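Local coordinates for protein agglutinin alpha chain (Maclura pomifera, PDB 3LLZ) that binds D-galactose and the T-antigen disaccharide Gal-beta1,3-GalNAc as a lectin of the jacalin family, at residues A[79-84]-A[125-130]; A[1-6]-A[117-122]. All blocks are in the same frame, centred on the assembly; numbering follows the deposited sequence.

Interaction 1. Residues A[79-84]-A[125-130]. With NGA (2-acetamido-2-deoxy-beta-D-galactopyranose), chain C.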
loop_
_atom_site.group_PDB
_atom_site.type_symbol
_atom_site.label_atom_id
_atom_site.label_comp_id
_atom_site.label_asym_id
_atom_site.label_seq_id
_atom_site.Cartn_x
_atom_site.Cartn_y
_atom_site.Cartn_z
ATOM N N THR A 79 -15.496 13.668 26.885
ATOM C CA THR A 79 -15.705 12.397 26.194
ATOM C C THR A 79 -14.332 11.781 25.980
ATOM O O THR A 79 -13.504 12.328 25.254
ATOM C CB THR A 79 -16.395 12.601 24.835
ATOM O OG1 THR A 79 -17.653 13.258 25.032
ATOM C CG2 THR A 79 -16.638 11.255 24.159
ATOM N N VAL A 80 -14.096 10.640 26.614
ATOM C CA VAL A 80 -12.799 9.987 26.533
ATOM C C VAL A 80 -12.891 8.484 26.353
ATOM O O VAL A 80 -13.976 7.902 26.413
ATOM C CB VAL A 80 -11.977 10.265 27.812
ATOM C CG1 VAL A 80 -11.727 11.760 27.955
ATOM C CG2 VAL A 80 -12.723 9.728 29.035
ATOM N N ILE A 81 -11.743 7.862 26.113
ATOM C CA ILE A 81 -11.679 6.416 25.959
ATOM C C ILE A 81 -11.606 5.878 27.383
ATOM O O ILE A 81 -10.621 6.094 28.095
ATOM C CB ILE A 81 -10.430 5.981 25.153
ATOM C CG1 ILE A 81 -10.514 6.511 23.716
ATOM C CG2 ILE A 81 -10.342 4.462 25.107
ATOM C CD1 ILE A 81 -10.559 8.005 23.601
ATOM N N ARG A 82 -12.662 5.191 27.803
ATOM C CA ARG A 82 -12.725 4.668 29.161
ATOM C C ARG A 82 -12.193 3.258 29.333
ATOM O O ARG A 82 -11.823 2.864 30.437
ATOM C CB ARG A 82 -14.161 4.737 29.673
ATOM C CG ARG A 82 -14.790 6.112 29.543
ATOM C CD ARG A 82 -16.002 6.235 30.439
ATOM N NE ARG A 82 -15.619 6.169 31.846
ATOM C CZ ARG A 82 -16.485 6.115 32.853
ATOM N NH1 ARG A 82 -17.789 6.116 32.609
ATOM N NH2 ARG A 82 -16.047 6.067 34.104
ATOM N N SER A 83 -12.154 2.497 28.245
ATOM C CA SER A 83 -11.667 1.130 28.315
ATOM C C SER A 83 -11.048 0.696 26.995
ATOM O O SER A 83 -11.414 1.201 25.932
ATOM C CB SER A 83 -12.817 0.184 28.679
ATOM O OG SER A 83 -12.369 -1.154 28.773
ATOM N N LEU A 84 -10.106 -0.238 27.084
ATOM C CA LEU A 84 -9.422 -0.781 25.916
ATOM C C LEU A 84 -9.175 -2.274 26.053
ATOM O O LEU A 84 -8.908 -2.779 27.145
ATOM C CB LEU A 84 -8.071 -0.089 25.707
ATOM C CG LEU A 84 -8.056 1.333 25.149
ATOM C CD1 LEU A 84 -6.634 1.872 25.233
ATOM C CD2 LEU A 84 -8.549 1.342 23.708
ATOM N N ASP A 125 -8.180 11.250 25.191
ATOM C CA ASP A 125 -9.338 11.896 24.580
ATOM C C ASP A 125 -9.882 11.128 23.388
ATOM O O ASP A 125 -11.094 10.946 23.242
ATOM C CB ASP A 125 -8.976 13.308 24.129
ATOM C CG ASP A 125 -8.432 14.151 25.256
ATOM O OD1 ASP A 125 -9.134 14.296 26.282
ATOM O OD2 ASP A 125 -7.307 14.669 25.111
ATOM N N TYR A 126 -8.971 10.694 22.533
ATOM C CA TYR A 126 -9.328 9.957 21.336
ATOM C C TYR A 126 -8.045 9.437 20.722
ATOM O O TYR A 126 -6.955 9.837 21.117
ATOM C CB TYR A 126 -10.045 10.873 20.332
ATOM C CG TYR A 126 -9.276 12.121 19.938
ATOM C CD1 TYR A 126 -9.578 13.358 20.508
ATOM C CD2 TYR A 126 -8.250 12.066 18.992
ATOM C CE1 TYR A 126 -8.880 14.513 20.145
ATOM C CE2 TYR A 126 -7.545 13.214 18.623
ATOM C CZ TYR A 126 -7.865 14.431 19.205
ATOM O OH TYR A 126 -7.166 15.566 18.852
ATOM N N PHE A 127 -8.172 8.530 19.763
ATOM C CA PHE A 127 -6.997 8.003 19.097
ATOM C C PHE A 127 -7.371 7.441 17.741
ATOM O O PHE A 127 -8.531 7.107 17.488
ATOM C CB PHE A 127 -6.324 6.915 19.946
ATOM C CG PHE A 127 -7.068 5.610 19.974
ATOM C CD1 PHE A 127 -6.749 4.594 19.079
ATOM C CD2 PHE A 127 -8.092 5.400 20.891
ATOM C CE1 PHE A 127 -7.441 3.381 19.099
ATOM C CE2 PHE A 127 -8.789 4.195 20.918
ATOM C CZ PHE A 127 -8.462 3.183 20.021
ATOM N N SER A 128 -6.374 7.379 16.867
ATOM C CA SER A 128 -6.538 6.834 15.530
ATOM C C SER A 128 -5.455 5.784 15.350
ATOM O O SER A 128 -4.451 5.773 16.070
ATOM C CB SER A 128 -6.413 7.933 14.473
ATOM O OG SER A 128 -7.492 8.851 14.587
ATOM N N ILE A 129 -5.671 4.898 14.389
ATOM C CA ILE A 129 -4.753 3.807 14.115
ATOM C C ILE A 129 -4.242 3.806 12.675
ATOM O O ILE A 129 -5.013 3.989 11.725
ATOM C CB ILE A 129 -5.457 2.448 14.395
ATOM C CG1 ILE A 129 -5.732 2.314 15.897
ATOM C CG2 ILE A 129 -4.621 1.295 13.869
ATOM C CD1 ILE A 129 -6.509 1.064 16.277
ATOM N N TYR A 130 -2.936 3.610 12.524
ATOM C CA TYR A 130 -2.315 3.517 11.208
ATOM C C TYR A 130 -2.374 2.052 10.791
ATOM O O TYR A 130 -1.994 1.172 11.560
ATOM C CB TYR A 130 -0.839 3.926 11.254
ATOM C CG TYR A 130 -0.562 5.411 11.302
ATOM C CD1 TYR A 130 -0.856 6.165 12.435
ATOM C CD2 TYR A 130 0.044 6.051 10.223
ATOM C CE1 TYR A 130 -0.543 7.524 12.498
ATOM C CE2 TYR A 130 0.362 7.403 10.269
ATOM C CZ TYR A 130 0.067 8.133 11.410
ATOM O OH TYR A 130 0.395 9.460 11.456
HETATM C C1 NGA C . -7.896 18.455 29.963
HETATM C C2 NGA C . -7.677 18.997 28.539
HETATM C C3 NGA C . -8.970 18.792 27.758
HETATM C C4 NGA C . -9.292 17.292 27.719
HETATM C C5 NGA C . -9.458 16.805 29.171
HETATM C C6 NGA C . -9.796 15.325 29.318
HETATM C C7 NGA C . -6.290 20.855 27.895
HETATM C C8 NGA C . -5.928 22.320 28.062
HETATM N N2 NGA C . -7.331 20.404 28.588
HETATM O O1 NGA C . -6.733 18.585 30.698
HETATM O O3 NGA C . -8.909 19.378 26.427
HETATM O O4 NGA C . -8.226 16.587 27.093
HETATM O O5 NGA C . -8.247 17.058 29.930
HETATM O O6 NGA C . -8.680 14.485 29.040
HETATM O O7 NGA C . -5.630 20.142 27.140
HETATM O O HOH W 1 -11.832 14.662 26.130
#
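Phe127 meets Ile81 at the edge of its ring. Ile81 CG1 lies near the ring plane, 3.9 Å from Phe127 CD2, and the two side chains cross at about a right angle. Ile129 CG1 also sits at the ring edge. Leu84 comes in obliquely, its CD2 4.0 Å from Phe127 CE2, and runs past the ring in the opposite direction. With chi1 at 74°, Phe127 CG sits between the backbone N and the carbonyl carbon, putting the ring on the side of 79-84. Ile81 CD1 points back toward the start of 125-130, onto the backbone of Asp125 and Tyr126. The 3.0 Å from Ile81 CD1 to Asp125 O is unusually short and doubtful.

No direct hydrogen bond joins the two segments. A water does so instead, donating to Thr79 O and, at 2.7 Å, to Asp125 OD1. Asp125 belongs to the sugar pocket. Asp125 OD1 accepts bonds from two hydroxyls of the N-acetylgalactosamine (NGA), NGA O4 at 2.6 Å and NGA O6 at 2.8 Å. OD2 is held by Ser119 OG, which probably fixes the rotation of the carboxylate. Val80 CG1 lies beside the acid, 4.0 Å from Asp125 OD1.

The short strand axes make an angle of 72°, and the strands belong to different sheets; a backbone hydrogen bond between Ile81 and Leu124 also joins them. Arg82 and Ser83 form a classic beta bulge opposite Tyr71. Strand 78-88 pairs with strands 65-75 and 92-97. Strand 124-132 lies beside 110-120, and its other edge pairs with another chain, a peptide that is probably the beta chain.

Interaction 2. Residues A[1-6]-A[117-122]. With NGA (2-acetamido-2-deoxy-beta-D-galactopyranose), chain C.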
loop_
_atom_site.group_PDB
_atom_site.type_symbol
_atom_site.label_atom_id
_atom_site.label_comp_id
_atom_site.label_asym_id
_atom_site.label_seq_id
_atom_site.Cartn_x
_atom_site.Cartn_y
_atom_site.Cartn_z
ATOM N N GLY A 1 -6.679 17.946 25.313
ATOM C CA GLY A 1 -5.369 17.364 25.721
ATOM C C GLY A 1 -4.270 17.705 24.734
ATOM O O GLY A 1 -4.496 18.431 23.765
ATOM N N VAL A 2 -3.070 17.195 24.991
ATOM C CA VAL A 2 -1.947 17.428 24.098
ATOM C C VAL A 2 -2.026 16.375 22.998
ATOM O O VAL A 2 -2.053 15.175 23.275
ATOM C CB VAL A 2 -0.600 17.285 24.842
ATOM C CG1 VAL A 2 0.556 17.399 23.857
ATOM C CG2 VAL A 2 -0.486 18.364 25.915
ATOM N N THR A 3 -2.085 16.827 21.751
ATOM C CA THR A 3 -2.159 15.899 20.630
ATOM C C THR A 3 -0.807 15.259 20.361
ATOM O O THR A 3 0.246 15.841 20.642
ATOM C CB THR A 3 -2.618 16.604 19.337
ATOM O OG1 THR A 3 -1.703 17.661 19.018
ATOM C CG2 THR A 3 -4.018 17.182 19.508
ATOM N N PHE A 4 -0.840 14.048 19.824
ATOM C CA PHE A 4 0.386 13.343 19.488
ATOM C C PHE A 4 0.137 12.534 18.232
ATOM O O PHE A 4 -1.007 12.254 17.876
ATOM C CB PHE A 4 0.834 12.413 20.621
ATOM C CG PHE A 4 -0.023 11.186 20.787
ATOM C CD1 PHE A 4 -1.145 11.211 21.613
ATOM C CD2 PHE A 4 0.296 10.001 20.120
ATOM C CE1 PHE A 4 -1.936 10.077 21.779
ATOM C CE2 PHE A 4 -0.490 8.859 20.278
ATOM C CZ PHE A 4 -1.608 8.898 21.110
ATOM N N ASP A 5 1.219 12.171 17.561
ATOM C CA ASP A 5 1.131 11.388 16.344
ATOM C C ASP A 5 2.466 10.677 16.204
ATOM O O ASP A 5 3.453 11.283 15.793
ATOM C CB ASP A 5 0.896 12.310 15.144
ATOM C CG ASP A 5 0.573 11.548 13.875
ATOM O OD1 ASP A 5 0.844 10.335 13.824
ATOM O OD2 ASP A 5 0.054 12.177 12.928
ATOM N N ASP A 6 2.503 9.401 16.570
ATOM C CA ASP A 6 3.737 8.633 16.480
ATOM C C ASP A 6 4.141 8.396 15.033
ATOM O O ASP A 6 5.320 8.211 14.734
ATOM C CB ASP A 6 3.594 7.275 17.175
ATOM C CG ASP A 6 3.481 7.392 18.683
ATOM O OD1 ASP A 6 3.799 8.471 19.226
ATOM O OD2 ASP A 6 3.088 6.397 19.321
ATOM N N LYS A 117 -1.976 7.613 16.908
ATOM C CA LYS A 117 -1.997 9.060 17.052
ATOM C C LYS A 117 -3.233 9.366 17.885
ATOM O O LYS A 117 -4.123 8.522 18.024
ATOM C CB LYS A 117 -2.055 9.777 15.692
ATOM C CG LYS A 117 -3.305 9.531 14.860
ATOM C CD LYS A 117 -3.226 10.300 13.538
ATOM C CE LYS A 117 -3.323 11.809 13.732
ATOM N NZ LYS A 117 -4.701 12.237 14.098
ATOM N N GLY A 118 -3.280 10.551 18.473
ATOM C CA GLY A 118 -4.437 10.894 19.275
ATOM C C GLY A 118 -4.224 12.125 20.122
ATOM O O GLY A 118 -3.523 13.056 19.727
ATOM N N SER A 119 -4.836 12.119 21.300
ATOM C CA SER A 119 -4.744 13.243 22.219
ATOM C C SER A 119 -4.936 12.756 23.639
ATOM O O SER A 119 -5.793 11.915 23.892
ATOM C CB SER A 119 -5.827 14.269 21.887
ATOM O OG SER A 119 -5.912 15.274 22.887
ATOM N N ILE A 120 -4.133 13.270 24.563
ATOM C CA ILE A 120 -4.261 12.882 25.958
ATOM C C ILE A 120 -4.170 14.102 26.865
ATOM O O ILE A 120 -3.240 14.902 26.758
ATOM C CB ILE A 120 -3.167 11.874 26.384
ATOM C CG1 ILE A 120 -3.180 10.664 25.444
ATOM C CG2 ILE A 120 -3.411 11.419 27.829
ATOM C CD1 ILE A 120 -2.180 9.574 25.813
ATOM N N GLY A 121 -5.166 14.246 27.731
ATOM C CA GLY A 121 -5.191 15.338 28.693
ATOM C C GLY A 121 -5.182 14.596 30.012
ATOM O O GLY A 121 -4.232 13.881 30.314
ATOM N N TYR A 122 -6.232 14.750 30.805
ATOM C CA TYR A 122 -6.308 14.000 32.046
ATOM C C TYR A 122 -6.437 12.533 31.639
ATOM O O TYR A 122 -5.899 11.640 32.291
ATOM C CB TYR A 122 -7.526 14.436 32.866
ATOM C CG TYR A 122 -7.258 15.647 33.731
ATOM C CD1 TYR A 122 -6.785 16.835 33.175
ATOM C CD2 TYR A 122 -7.443 15.592 35.110
ATOM C CE1 TYR A 122 -6.495 17.939 33.974
ATOM C CE2 TYR A 122 -7.157 16.689 35.919
ATOM C CZ TYR A 122 -6.682 17.859 35.343
ATOM O OH TYR A 122 -6.380 18.939 36.141
HETATM C C1 NGA C . -7.896 18.455 29.963
HETATM C C2 NGA C . -7.677 18.997 28.539
HETATM C C3 NGA C . -8.970 18.792 27.758
HETATM C C4 NGA C . -9.292 17.292 27.719
HETATM C C5 NGA C . -9.458 16.805 29.171
HETATM C C6 NGA C . -9.796 15.325 29.318
HETATM C C7 NGA C . -6.290 20.855 27.895
HETATM C C8 NGA C . -5.928 22.320 28.062
HETATM N N2 NGA C . -7.331 20.404 28.588
HETATM O O1 NGA C . -6.733 18.585 30.698
HETATM O O3 NGA C . -8.909 19.378 26.427
HETATM O O4 NGA C . -8.226 16.587 27.093
HETATM O O5 NGA C . -8.247 17.058 29.930
HETATM O O6 NGA C . -8.680 14.485 29.040
HETATM O O7 NGA C . -5.630 20.142 27.140
HETATM O O HOH W 2 -7.413 17.500 22.548
HETATM O O HOH W 3 -3.421 13.645 16.748
#
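Gly1 N donates to the N-acetylgalactosamine (NGA) at O4 (2.7 Å) and at O3 (2.9 Å), with a weak bond to O7. A water that accepts from the same nitrogen donates to Ser119 OG, 2.7 Å away, the hydroxyl that also holds Asp125. On the other segment, Tyr122 N donates to the ring oxygen O5 at 3.2 Å, in a nearly straight bond (168° at the hydrogen). The sugar O1 lies at the edge of the Tyr122 ring. Both chain segments therefore grip the sugar through backbone nitrogens. Gly121 CA lies close to the sugar, 3.6 Å from NGA O6.

Four backbone bonds join Val2 to Ile120 and Phe4 to Gly118, each residue both giving and accepting. These are the hydrogen-bonded pairs of an antiparallel ladder. Thr3 with Ser119 and Asp5 with Lys117 are the non-hydrogen-bonded pairs. The ladder belongs to the beta-prism fold of jacalin lectins, and within this chain 2-5 is an outer strand of its three-stranded sheet. The amino group of Gly1 is the chain start, probably freed by cleavage of a precursor, as in jacalin.

Phe4 lies over its neighbour's backbone. With chi1 at 72° the side chain folds back over the ladder, one ring face on Gly118. Gly118 N lies 3.5 Å above the ring centre, and Gly118 CA makes a CH-pi contact. Phe4 CE1 also meets Ile120 CG1, at 3.9 Å. The ring stacks with His44.

Asp5 and Lys117 meet through carbons, Asp5 OD2 lying 3.5 Å from Lys117 CE. Their charged ends go elsewhere: Asp5 OD1 to Tyr130 OH, and Lys117 NZ to Glu109 of the second subunit in a salt bridge.

Overall arrangement
The two contacts lie with centres about 10 Å apart, and their segments alternate along the chain: 1-6, 79-84, 117-122, 125-130. Strands 110-120 and 124-132 follow each other and are neighbours in one antiparallel sheet, three-stranded within this chain, with 2-5 on the far side of 110-120. Interaction 2 is pairing within that sheet. Interaction 1 packs the sheet against the one holding strand 78-88. The sugar-binding ends of both contacts converge on the same N-acetylgalactosamine, bringing the chain start and two places late in the sequence into one pocket. Phe127 CB packs on Lys117 O, so the two contacts touch directly within the sheet.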